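Local coordinates for adhesion and penetration protein autotransporter (Haemophilus influenzae, PDB 3SYJ), which promotes adherence to and invasion of host cells, is probably a serine protease, and self-associates through its passenger domain in bacterial aggregation, at residues D14-K19 against V152-G157; G83-N88 against P595-H600; F489-N494 against N529-R534. All blocks are in the same frame, centred on the assembly; numbering follows the deposited sequence.

How the interactions relate
Interactions 1 and 2 adjoin, their centres about 12 Å apart, and Asp-14 joins them: OD1 and OD2 probably accept bonds from Ala-597 N and His-596 ND1. Interaction 1 is a buried apolar contact, helix against strand, inside the N-terminal protease-like domain. Interaction 2, partly buried, carries a loop of that domain onto a loop of the beta-helix, 507 residues further on, and works through a carboxylate and a water. Interaction 3 lies within the beta-helix, its centre about 20 Å from that of interaction 2, which it touches by loose packing round Asn-88; it is again polar and partly buried, now with an arginine at its centre.

Interaction 1 of 3, residues D14-K19 against V152-G157; sequences DFAENK and VRIGSG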
# COMPACT_ATOMS: atom_id res chain seq x y z
N ASP A 14 -39.72 31.22 22.18
CA ASP A 14 -39.31 30.14 21.28
C ASP A 14 -40.49 29.22 20.99
O ASP A 14 -40.70 28.79 19.84
CB ASP A 14 -38.14 29.35 21.87
CG ASP A 14 -36.80 30.08 21.73
OD1 ASP A 14 -36.77 31.12 21.04
OD2 ASP A 14 -35.79 29.60 22.30
N PHE A 15 -41.27 28.92 22.03
CA PHE A 15 -42.45 28.07 21.92
C PHE A 15 -43.37 28.59 20.81
O PHE A 15 -43.77 27.84 19.93
CB PHE A 15 -43.20 28.03 23.27
CG PHE A 15 -44.02 26.78 23.49
CD1 PHE A 15 -43.45 25.66 24.06
CD2 PHE A 15 -45.36 26.75 23.14
CE1 PHE A 15 -44.20 24.51 24.27
CE2 PHE A 15 -46.12 25.60 23.34
CZ PHE A 15 -45.54 24.48 23.92
N ALA A 16 -43.66 29.89 20.85
CA ALA A 16 -44.60 30.48 19.89
C ALA A 16 -44.06 30.51 18.47
O ALA A 16 -44.81 30.37 17.50
CB ALA A 16 -44.98 31.88 20.33
N GLU A 17 -42.74 30.68 18.34
CA GLU A 17 -42.11 30.79 17.02
C GLU A 17 -41.59 29.44 16.52
O GLU A 17 -40.97 29.39 15.46
CB GLU A 17 -40.96 31.81 17.05
CG GLU A 17 -41.28 33.18 17.67
CD GLU A 17 -42.32 33.98 16.88
OE1 GLU A 17 -42.54 33.70 15.68
OE2 GLU A 17 -42.90 34.92 17.46
N ASN A 18 -41.84 28.37 17.26
CA ASN A 18 -41.24 27.07 16.93
C ASN A 18 -39.73 27.19 16.76
O ASN A 18 -39.16 26.66 15.80
CB ASN A 18 -41.86 26.46 15.66
CG ASN A 18 -43.24 25.85 15.90
OD1 ASN A 18 -44.23 26.29 15.33
ND2 ASN A 18 -43.30 24.83 16.76
N LYS A 19 -39.08 27.91 17.68
CA LYS A 19 -37.64 28.07 17.64
C LYS A 19 -37.00 27.45 18.88
O LYS A 19 -37.65 26.74 19.63
CB LYS A 19 -37.26 29.55 17.50
CG LYS A 19 -37.72 30.12 16.18
CD LYS A 19 -37.42 31.60 16.04
CE LYS A 19 -37.69 32.04 14.62
NZ LYS A 19 -37.28 33.44 14.39
N VAL A 152 -52.26 23.28 24.11
CA VAL A 152 -51.47 24.51 24.04
C VAL A 152 -52.29 25.71 23.54
O VAL A 152 -53.36 25.54 22.95
CB VAL A 152 -50.24 24.35 23.13
CG1 VAL A 152 -49.36 23.21 23.61
CG2 VAL A 152 -50.67 24.11 21.70
N ARG A 153 -51.78 26.92 23.78
CA ARG A 153 -52.40 28.14 23.26
C ARG A 153 -51.33 29.15 22.86
O ARG A 153 -50.15 28.99 23.19
CB ARG A 153 -53.38 28.77 24.26
CG ARG A 153 -52.72 29.44 25.49
CD ARG A 153 -53.64 30.49 26.13
NE ARG A 153 -53.91 31.59 25.19
CZ ARG A 153 -53.16 32.68 25.06
NH1 ARG A 153 -52.08 32.85 25.82
NH2 ARG A 153 -53.49 33.61 24.16
N ILE A 154 -51.73 30.20 22.16
CA ILE A 154 -50.77 31.14 21.63
C ILE A 154 -51.50 32.43 21.32
O ILE A 154 -52.65 32.40 20.88
CB ILE A 154 -50.11 30.57 20.36
CG1 ILE A 154 -49.12 31.59 19.76
CG2 ILE A 154 -51.18 30.17 19.34
CD1 ILE A 154 -48.34 31.08 18.57
N GLY A 155 -50.85 33.56 21.55
CA GLY A 155 -51.48 34.84 21.28
C GLY A 155 -50.55 36.04 21.39
O GLY A 155 -49.39 35.90 21.77
N SER A 156 -51.06 37.22 21.05
CA SER A 156 -50.25 38.42 21.13
C SER A 156 -50.87 39.49 22.03
O SER A 156 -50.51 40.66 21.95
CB SER A 156 -50.01 38.98 19.73
OG SER A 156 -51.21 39.49 19.18
N GLY A 157 -51.80 39.09 22.88
CA GLY A 157 -52.41 40.03 23.81
C GLY A 157 -51.41 40.66 24.77
O GLY A 157 -50.27 40.22 24.86
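Phe-15, Ala-16 and Ile-154 supply most of the surface buried where the last turn of helix 9-17 lies against strand 151-155. The side chains that meet are all apolar. Ile-154 reaches across with its longer branch: CG1 stands anti to the backbone N (chi1 178°), and the extended chain carries CD1 to the helix. There Ile-154 CD1 touches Ala-16 twice, 3.9 Å from its CB and 3.8 Å from its O. The small side chain of Ala-16 points at the strand and lets the backbones come close, with the CA atoms of Ala-16 and Ile-154 6.4 Å apart.

Phe-15 does not start out aimed at the strand, but its chi1 of -154° swings the far end of the ring to Val-152. The touch is made at the ring's edge, near its plane, with Val-152 CG1 4.0 Å from Phe-15 CE2 and equally close to CZ. Val-152 and Ile-154, two residues apart, thus present the same face of the strand to the helix. Just beyond, Asn-18 closes the helix in a Schellman motif.

Strand 151-155 runs between 179-182 and 221-226 in an antiparallel sheet of the protease-like domain. Ala-180 of strand 179-182 packs on Phe-15, Ala-16 and Ile-154, while Phe-223 of strand 221-226 touches both Val-152 and Ile-154, and Trp-232 of strand 231-238 meets Val-152.

Interaction 2 of 3, residues G83-N88 against P595-H600; sequences GAEGNN and PHAYNH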
# COMPACT_ATOMS: atom_id res chain seq x y z
N GLY A 83 -46.18 32.70 8.45
CA GLY A 83 -44.77 32.43 8.23
C GLY A 83 -43.94 32.67 9.46
O GLY A 83 -44.37 32.38 10.58
N ALA A 84 -42.74 33.19 9.26
CA ALA A 84 -41.83 33.44 10.35
C ALA A 84 -41.76 34.93 10.68
O ALA A 84 -42.18 35.77 9.88
CB ALA A 84 -40.45 32.91 10.01
N GLU A 85 -41.26 35.24 11.87
CA GLU A 85 -41.15 36.61 12.33
C GLU A 85 -40.01 37.28 11.59
O GLU A 85 -39.10 36.61 11.13
CB GLU A 85 -40.83 36.63 13.83
CG GLU A 85 -39.39 36.21 14.15
CD GLU A 85 -39.11 36.12 15.65
OE1 GLU A 85 -39.97 36.54 16.44
OE2 GLU A 85 -38.02 35.64 16.03
N GLY A 86 -40.06 38.60 11.48
CA GLY A 86 -38.91 39.33 10.97
C GLY A 86 -39.10 40.07 9.67
O GLY A 86 -40.18 40.06 9.08
N ASN A 87 -38.04 40.70 9.20
CA ASN A 87 -38.15 41.60 8.06
C ASN A 87 -37.25 41.24 6.89
O ASN A 87 -36.96 42.09 6.04
CB ASN A 87 -37.92 43.04 8.52
CG ASN A 87 -39.07 43.56 9.38
OD1 ASN A 87 -40.23 43.27 9.12
ND2 ASN A 87 -38.73 44.33 10.42
N ASN A 88 -36.81 39.98 6.83
CA ASN A 88 -36.01 39.48 5.72
C ASN A 88 -36.86 39.53 4.46
O ASN A 88 -37.81 38.78 4.33
CB ASN A 88 -35.56 38.04 6.02
CG ASN A 88 -34.76 37.42 4.87
OD1 ASN A 88 -34.52 38.04 3.83
ND2 ASN A 88 -34.34 36.17 5.06
N PRO A 595 -31.84 29.01 15.71
CA PRO A 595 -32.76 30.15 15.75
C PRO A 595 -33.38 30.36 17.13
O PRO A 595 -33.67 29.39 17.82
CB PRO A 595 -33.86 29.73 14.77
CG PRO A 595 -33.22 28.75 13.86
CD PRO A 595 -32.22 28.01 14.69
N HIS A 596 -33.57 31.62 17.52
CA HIS A 596 -34.30 31.93 18.75
C HIS A 596 -35.23 33.12 18.51
O HIS A 596 -34.91 34.02 17.74
CB HIS A 596 -33.34 32.24 19.91
CG HIS A 596 -32.64 31.04 20.46
ND1 HIS A 596 -33.29 30.08 21.21
CD2 HIS A 596 -31.34 30.65 20.39
CE1 HIS A 596 -32.42 29.15 21.56
NE2 HIS A 596 -31.23 29.47 21.08
N ALA A 597 -36.38 33.12 19.18
CA ALA A 597 -37.34 34.21 19.04
C ALA A 597 -36.71 35.56 19.38
O ALA A 597 -36.00 35.71 20.39
CB ALA A 597 -38.55 33.95 19.90
N TYR A 598 -36.99 36.55 18.53
CA TYR A 598 -36.47 37.91 18.64
C TYR A 598 -36.95 38.57 19.93
O TYR A 598 -38.08 38.38 20.34
CB TYR A 598 -36.96 38.70 17.43
CG TYR A 598 -36.46 40.14 17.29
CD1 TYR A 598 -35.29 40.42 16.61
CD2 TYR A 598 -37.19 41.20 17.82
CE1 TYR A 598 -34.83 41.73 16.46
CE2 TYR A 598 -36.75 42.52 17.68
CZ TYR A 598 -35.56 42.77 16.99
OH TYR A 598 -35.10 44.06 16.84
N ASN A 599 -36.09 39.37 20.57
CA ASN A 599 -36.46 40.05 21.81
C ASN A 599 -37.00 41.46 21.57
O ASN A 599 -36.24 42.38 21.30
CB ASN A 599 -35.28 40.10 22.78
CG ASN A 599 -35.60 40.89 24.05
OD1 ASN A 599 -36.76 41.08 24.40
ND2 ASN A 599 -34.56 41.35 24.73
N HIS A 600 -38.32 41.61 21.68
CA HIS A 600 -38.97 42.89 21.45
C HIS A 600 -39.00 43.79 22.70
O HIS A 600 -39.51 44.90 22.63
CB HIS A 600 -40.41 42.69 20.98
CG HIS A 600 -40.53 42.05 19.63
ND1 HIS A 600 -40.59 42.77 18.46
CD2 HIS A 600 -40.65 40.75 19.27
CE1 HIS A 600 -40.71 41.95 17.44
NE2 HIS A 600 -40.75 40.71 17.90
O HOH W 1 -41.77 38.39 16.61
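Glu-85 bridges to the backbone of Tyr-598 and carries nearly the whole contact. Its CB points at the 595-600 loop. From there CG leaves between the backbone N and the carbonyl carbon (chi1 72°), and the chain continues extended, so the carboxylate is delivered straight to the opposite backbone, while Arg-56 and Trp-678 pack on the side chain. Glu-85 CD lies 3.8 Å from Tyr-598 CB, with the carboxylate plane almost perpendicular to the phenol ring.

The two oxygens have different tasks. Glu-85 OE2 accepts a hydrogen bond from Tyr-598 N at 2.9 Å, met on its syn side but 24° out of the carboxylate plane and moderately bent, with an N-H...O angle of 154°; it also rests 3.4 Å from Ala-597 CA. The same oxygen forms a salt bridge with Lys-19 NZ, so a charged and a neutral donor both grip it, which would be expected to favour the ionised carboxylate. Glu-85 OE1 instead receives a hydrogen bond from a water at 2.6 Å, and that water lies 2.8 Å from His-600 NE2, linking the carboxylate indirectly to the edge of the imidazole.

The imidazole is in turn set against Tyr-598: CD2 of the phenol ring stands 3.5 Å above the His-600 ring, over its centre. The tyrosine therefore offers its backbone N to Glu-85 and its ring edge to the histidine face.

Both segments are irregular loops. The first follows strand 79-80 in the protease-like domain, and the second connects strand 586-593 of the beta-helix to helix 603-609. Helix 9-17 packs beside them, with Arg-13 touching Ala-597 and His-600, and Gln-10 bonded to Ala-597 O.

Interaction 3 of 3, residues F489-N494 against N529-R534; sequences FKRIQN and NKLDYR
Arg-491, in the turn between strands 487-489 and 493-494 of the beta-helix, packs against Leu-531 and Asp-532 in a short 3-10 turn of the loop joining strands 510-514 and 536-539. Its side chain reaches over the turn. Arg-491 CD lies 3.4 Å from Leu-531 O, and a bend at chi3 (-90°) then turns the guanidinium so that one face is covered by Leu-531 CB, 3.5 Å above the plane and over its centre.

At the edge, Arg-491 NH1 forms a salt bridge with Asp-532 OD1 at 2.7 Å. The bond is short but bent, with an N-H...O angle of 144°. NH1 comes from above the carboxylate rather than in its plane, and the two flat groups are turned 56° apart. NH2 looks elsewhere: it forms a second salt bridge with Asp-90 OD1, so the cation is held between two acids.

A water at the guanidinium edge, in its plane, accepts a hydrogen bond from Arg-491 NH2 at 3.2 Å and another from Asn-529 ND2 at 3.1 Å, and donates to Gln-493 OE1. It thereby ties both segments together. The other end of the Asn-529 amide organises the loop itself: Asn-529 OD1 accepts from Leu-531 N at 3.0 Å, an Asx turn at the start of the 3-10 segment, while Asn-529 O accepts from Asp-532 N.

Asp-90, from the protease-like domain, also receives the backbone N of Asn-494 on its OD2, and so joins that domain to the solenoid. The short, weakly bonded strand 493-494 runs parallel to 471-473 at the end of a long parallel sheet, and Ile-537 of strand 536-539 packs on Arg-491.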
# COMPACT_ATOMS: atom_id res chain seq x y z
N PHE A 489 -27.61 32.87 -10.97
CA PHE A 489 -28.17 33.84 -10.02
C PHE A 489 -27.13 34.90 -9.68
O PHE A 489 -25.92 34.64 -9.69
CB PHE A 489 -28.56 33.16 -8.71
CG PHE A 489 -29.72 32.20 -8.83
CD1 PHE A 489 -30.99 32.60 -8.47
CD2 PHE A 489 -29.52 30.90 -9.23
CE1 PHE A 489 -32.06 31.72 -8.54
CE2 PHE A 489 -30.58 30.01 -9.30
CZ PHE A 489 -31.85 30.42 -8.96
N LYS A 490 -27.60 36.10 -9.36
CA LYS A 490 -26.75 37.09 -8.71
C LYS A 490 -26.73 36.75 -7.22
O LYS A 490 -25.69 36.42 -6.66
CB LYS A 490 -27.27 38.50 -8.95
CG LYS A 490 -27.19 38.90 -10.41
CD LYS A 490 -27.96 40.18 -10.68
CE LYS A 490 -28.11 40.43 -12.17
NZ LYS A 490 -29.28 41.29 -12.46
N ARG A 491 -27.90 36.81 -6.59
CA ARG A 491 -28.10 36.18 -5.29
C ARG A 491 -29.38 35.34 -5.31
O ARG A 491 -30.33 35.66 -6.04
CB ARG A 491 -28.16 37.22 -4.17
CG ARG A 491 -29.20 38.31 -4.35
CD ARG A 491 -29.20 39.30 -3.17
NE ARG A 491 -30.12 38.85 -2.14
CZ ARG A 491 -31.38 39.25 -2.04
NH1 ARG A 491 -31.88 40.14 -2.89
NH2 ARG A 491 -32.15 38.75 -1.09
N ILE A 492 -29.40 34.27 -4.54
CA ILE A 492 -30.61 33.47 -4.42
C ILE A 492 -31.42 33.98 -3.23
O ILE A 492 -30.91 34.07 -2.12
CB ILE A 492 -30.29 31.97 -4.23
CG1 ILE A 492 -29.36 31.47 -5.34
CG2 ILE A 492 -31.57 31.14 -4.24
CD1 ILE A 492 -28.80 30.09 -5.07
N GLN A 493 -32.67 34.35 -3.47
CA GLN A 493 -33.56 34.72 -2.38
C GLN A 493 -34.00 33.46 -1.65
O GLN A 493 -34.61 32.57 -2.24
CB GLN A 493 -34.78 35.45 -2.90
CG GLN A 493 -34.46 36.75 -3.59
CD GLN A 493 -35.70 37.58 -3.79
OE1 GLN A 493 -36.30 38.04 -2.83
NE2 GLN A 493 -36.09 37.78 -5.05
N ASN A 494 -33.66 33.38 -0.38
CA ASN A 494 -34.01 32.22 0.41
C ASN A 494 -34.16 32.65 1.86
O ASN A 494 -33.50 33.59 2.30
CB ASN A 494 -32.95 31.13 0.28
CG ASN A 494 -31.61 31.53 0.88
OD1 ASN A 494 -30.91 32.39 0.33
ND2 ASN A 494 -31.25 30.91 1.99
N ASN A 529 -33.27 47.90 -1.41
CA ASN A 529 -33.14 46.57 -0.81
C ASN A 529 -31.66 46.29 -0.55
O ASN A 529 -30.93 45.88 -1.44
CB ASN A 529 -33.74 45.48 -1.70
CG ASN A 529 -33.70 44.11 -1.04
OD1 ASN A 529 -32.95 43.88 -0.10
ND2 ASN A 529 -34.52 43.19 -1.54
N LYS A 530 -31.25 46.55 0.68
CA LYS A 530 -29.86 46.44 1.10
C LYS A 530 -29.21 45.12 0.72
O LYS A 530 -28.01 45.06 0.50
CB LYS A 530 -29.76 46.64 2.61
CG LYS A 530 -28.56 47.46 3.06
CD LYS A 530 -28.68 48.90 2.54
CE LYS A 530 -27.47 49.75 2.93
NZ LYS A 530 -27.40 50.09 4.39
N LEU A 531 -30.01 44.05 0.66
CA LEU A 531 -29.48 42.72 0.35
C LEU A 531 -28.80 42.67 -1.02
O LEU A 531 -27.94 41.83 -1.27
CB LEU A 531 -30.58 41.65 0.42
CG LEU A 531 -30.87 41.01 1.77
CD1 LEU A 531 -31.34 42.06 2.74
CD2 LEU A 531 -31.93 39.93 1.64
N ASP A 532 -29.20 43.58 -1.91
CA ASP A 532 -28.70 43.60 -3.28
C ASP A 532 -27.42 44.40 -3.44
O ASP A 532 -26.86 44.47 -4.54
CB ASP A 532 -29.77 44.18 -4.23
CG ASP A 532 -30.98 43.27 -4.36
OD1 ASP A 532 -30.79 42.04 -4.40
OD2 ASP A 532 -32.11 43.78 -4.43
N TYR A 533 -26.93 45.01 -2.36
CA TYR A 533 -25.78 45.90 -2.48
C TYR A 533 -24.69 45.58 -1.48
O TYR A 533 -23.81 46.40 -1.22
CB TYR A 533 -26.22 47.36 -2.38
CG TYR A 533 -27.27 47.70 -3.41
CD1 TYR A 533 -26.91 48.02 -4.71
CD2 TYR A 533 -28.62 47.65 -3.09
CE1 TYR A 533 -27.87 48.32 -5.66
CE2 TYR A 533 -29.58 47.95 -4.03
CZ TYR A 533 -29.20 48.28 -5.32
OH TYR A 533 -30.16 48.58 -6.26
N ARG A 534 -24.73 44.36 -0.96
CA ARG A 534 -23.77 43.91 0.03
C ARG A 534 -22.71 43.02 -0.61
O ARG A 534 -22.96 42.39 -1.64
CB ARG A 534 -24.48 43.15 1.15
CG ARG A 534 -25.30 44.05 2.08
CD ARG A 534 -24.39 44.91 2.94
NE ARG A 534 -23.54 44.10 3.82
CZ ARG A 534 -23.79 43.89 5.11
NH1 ARG A 534 -24.86 44.42 5.67
NH2 ARG A 534 -22.96 43.15 5.83
O HOH W 2 -35.02 40.12 -1.23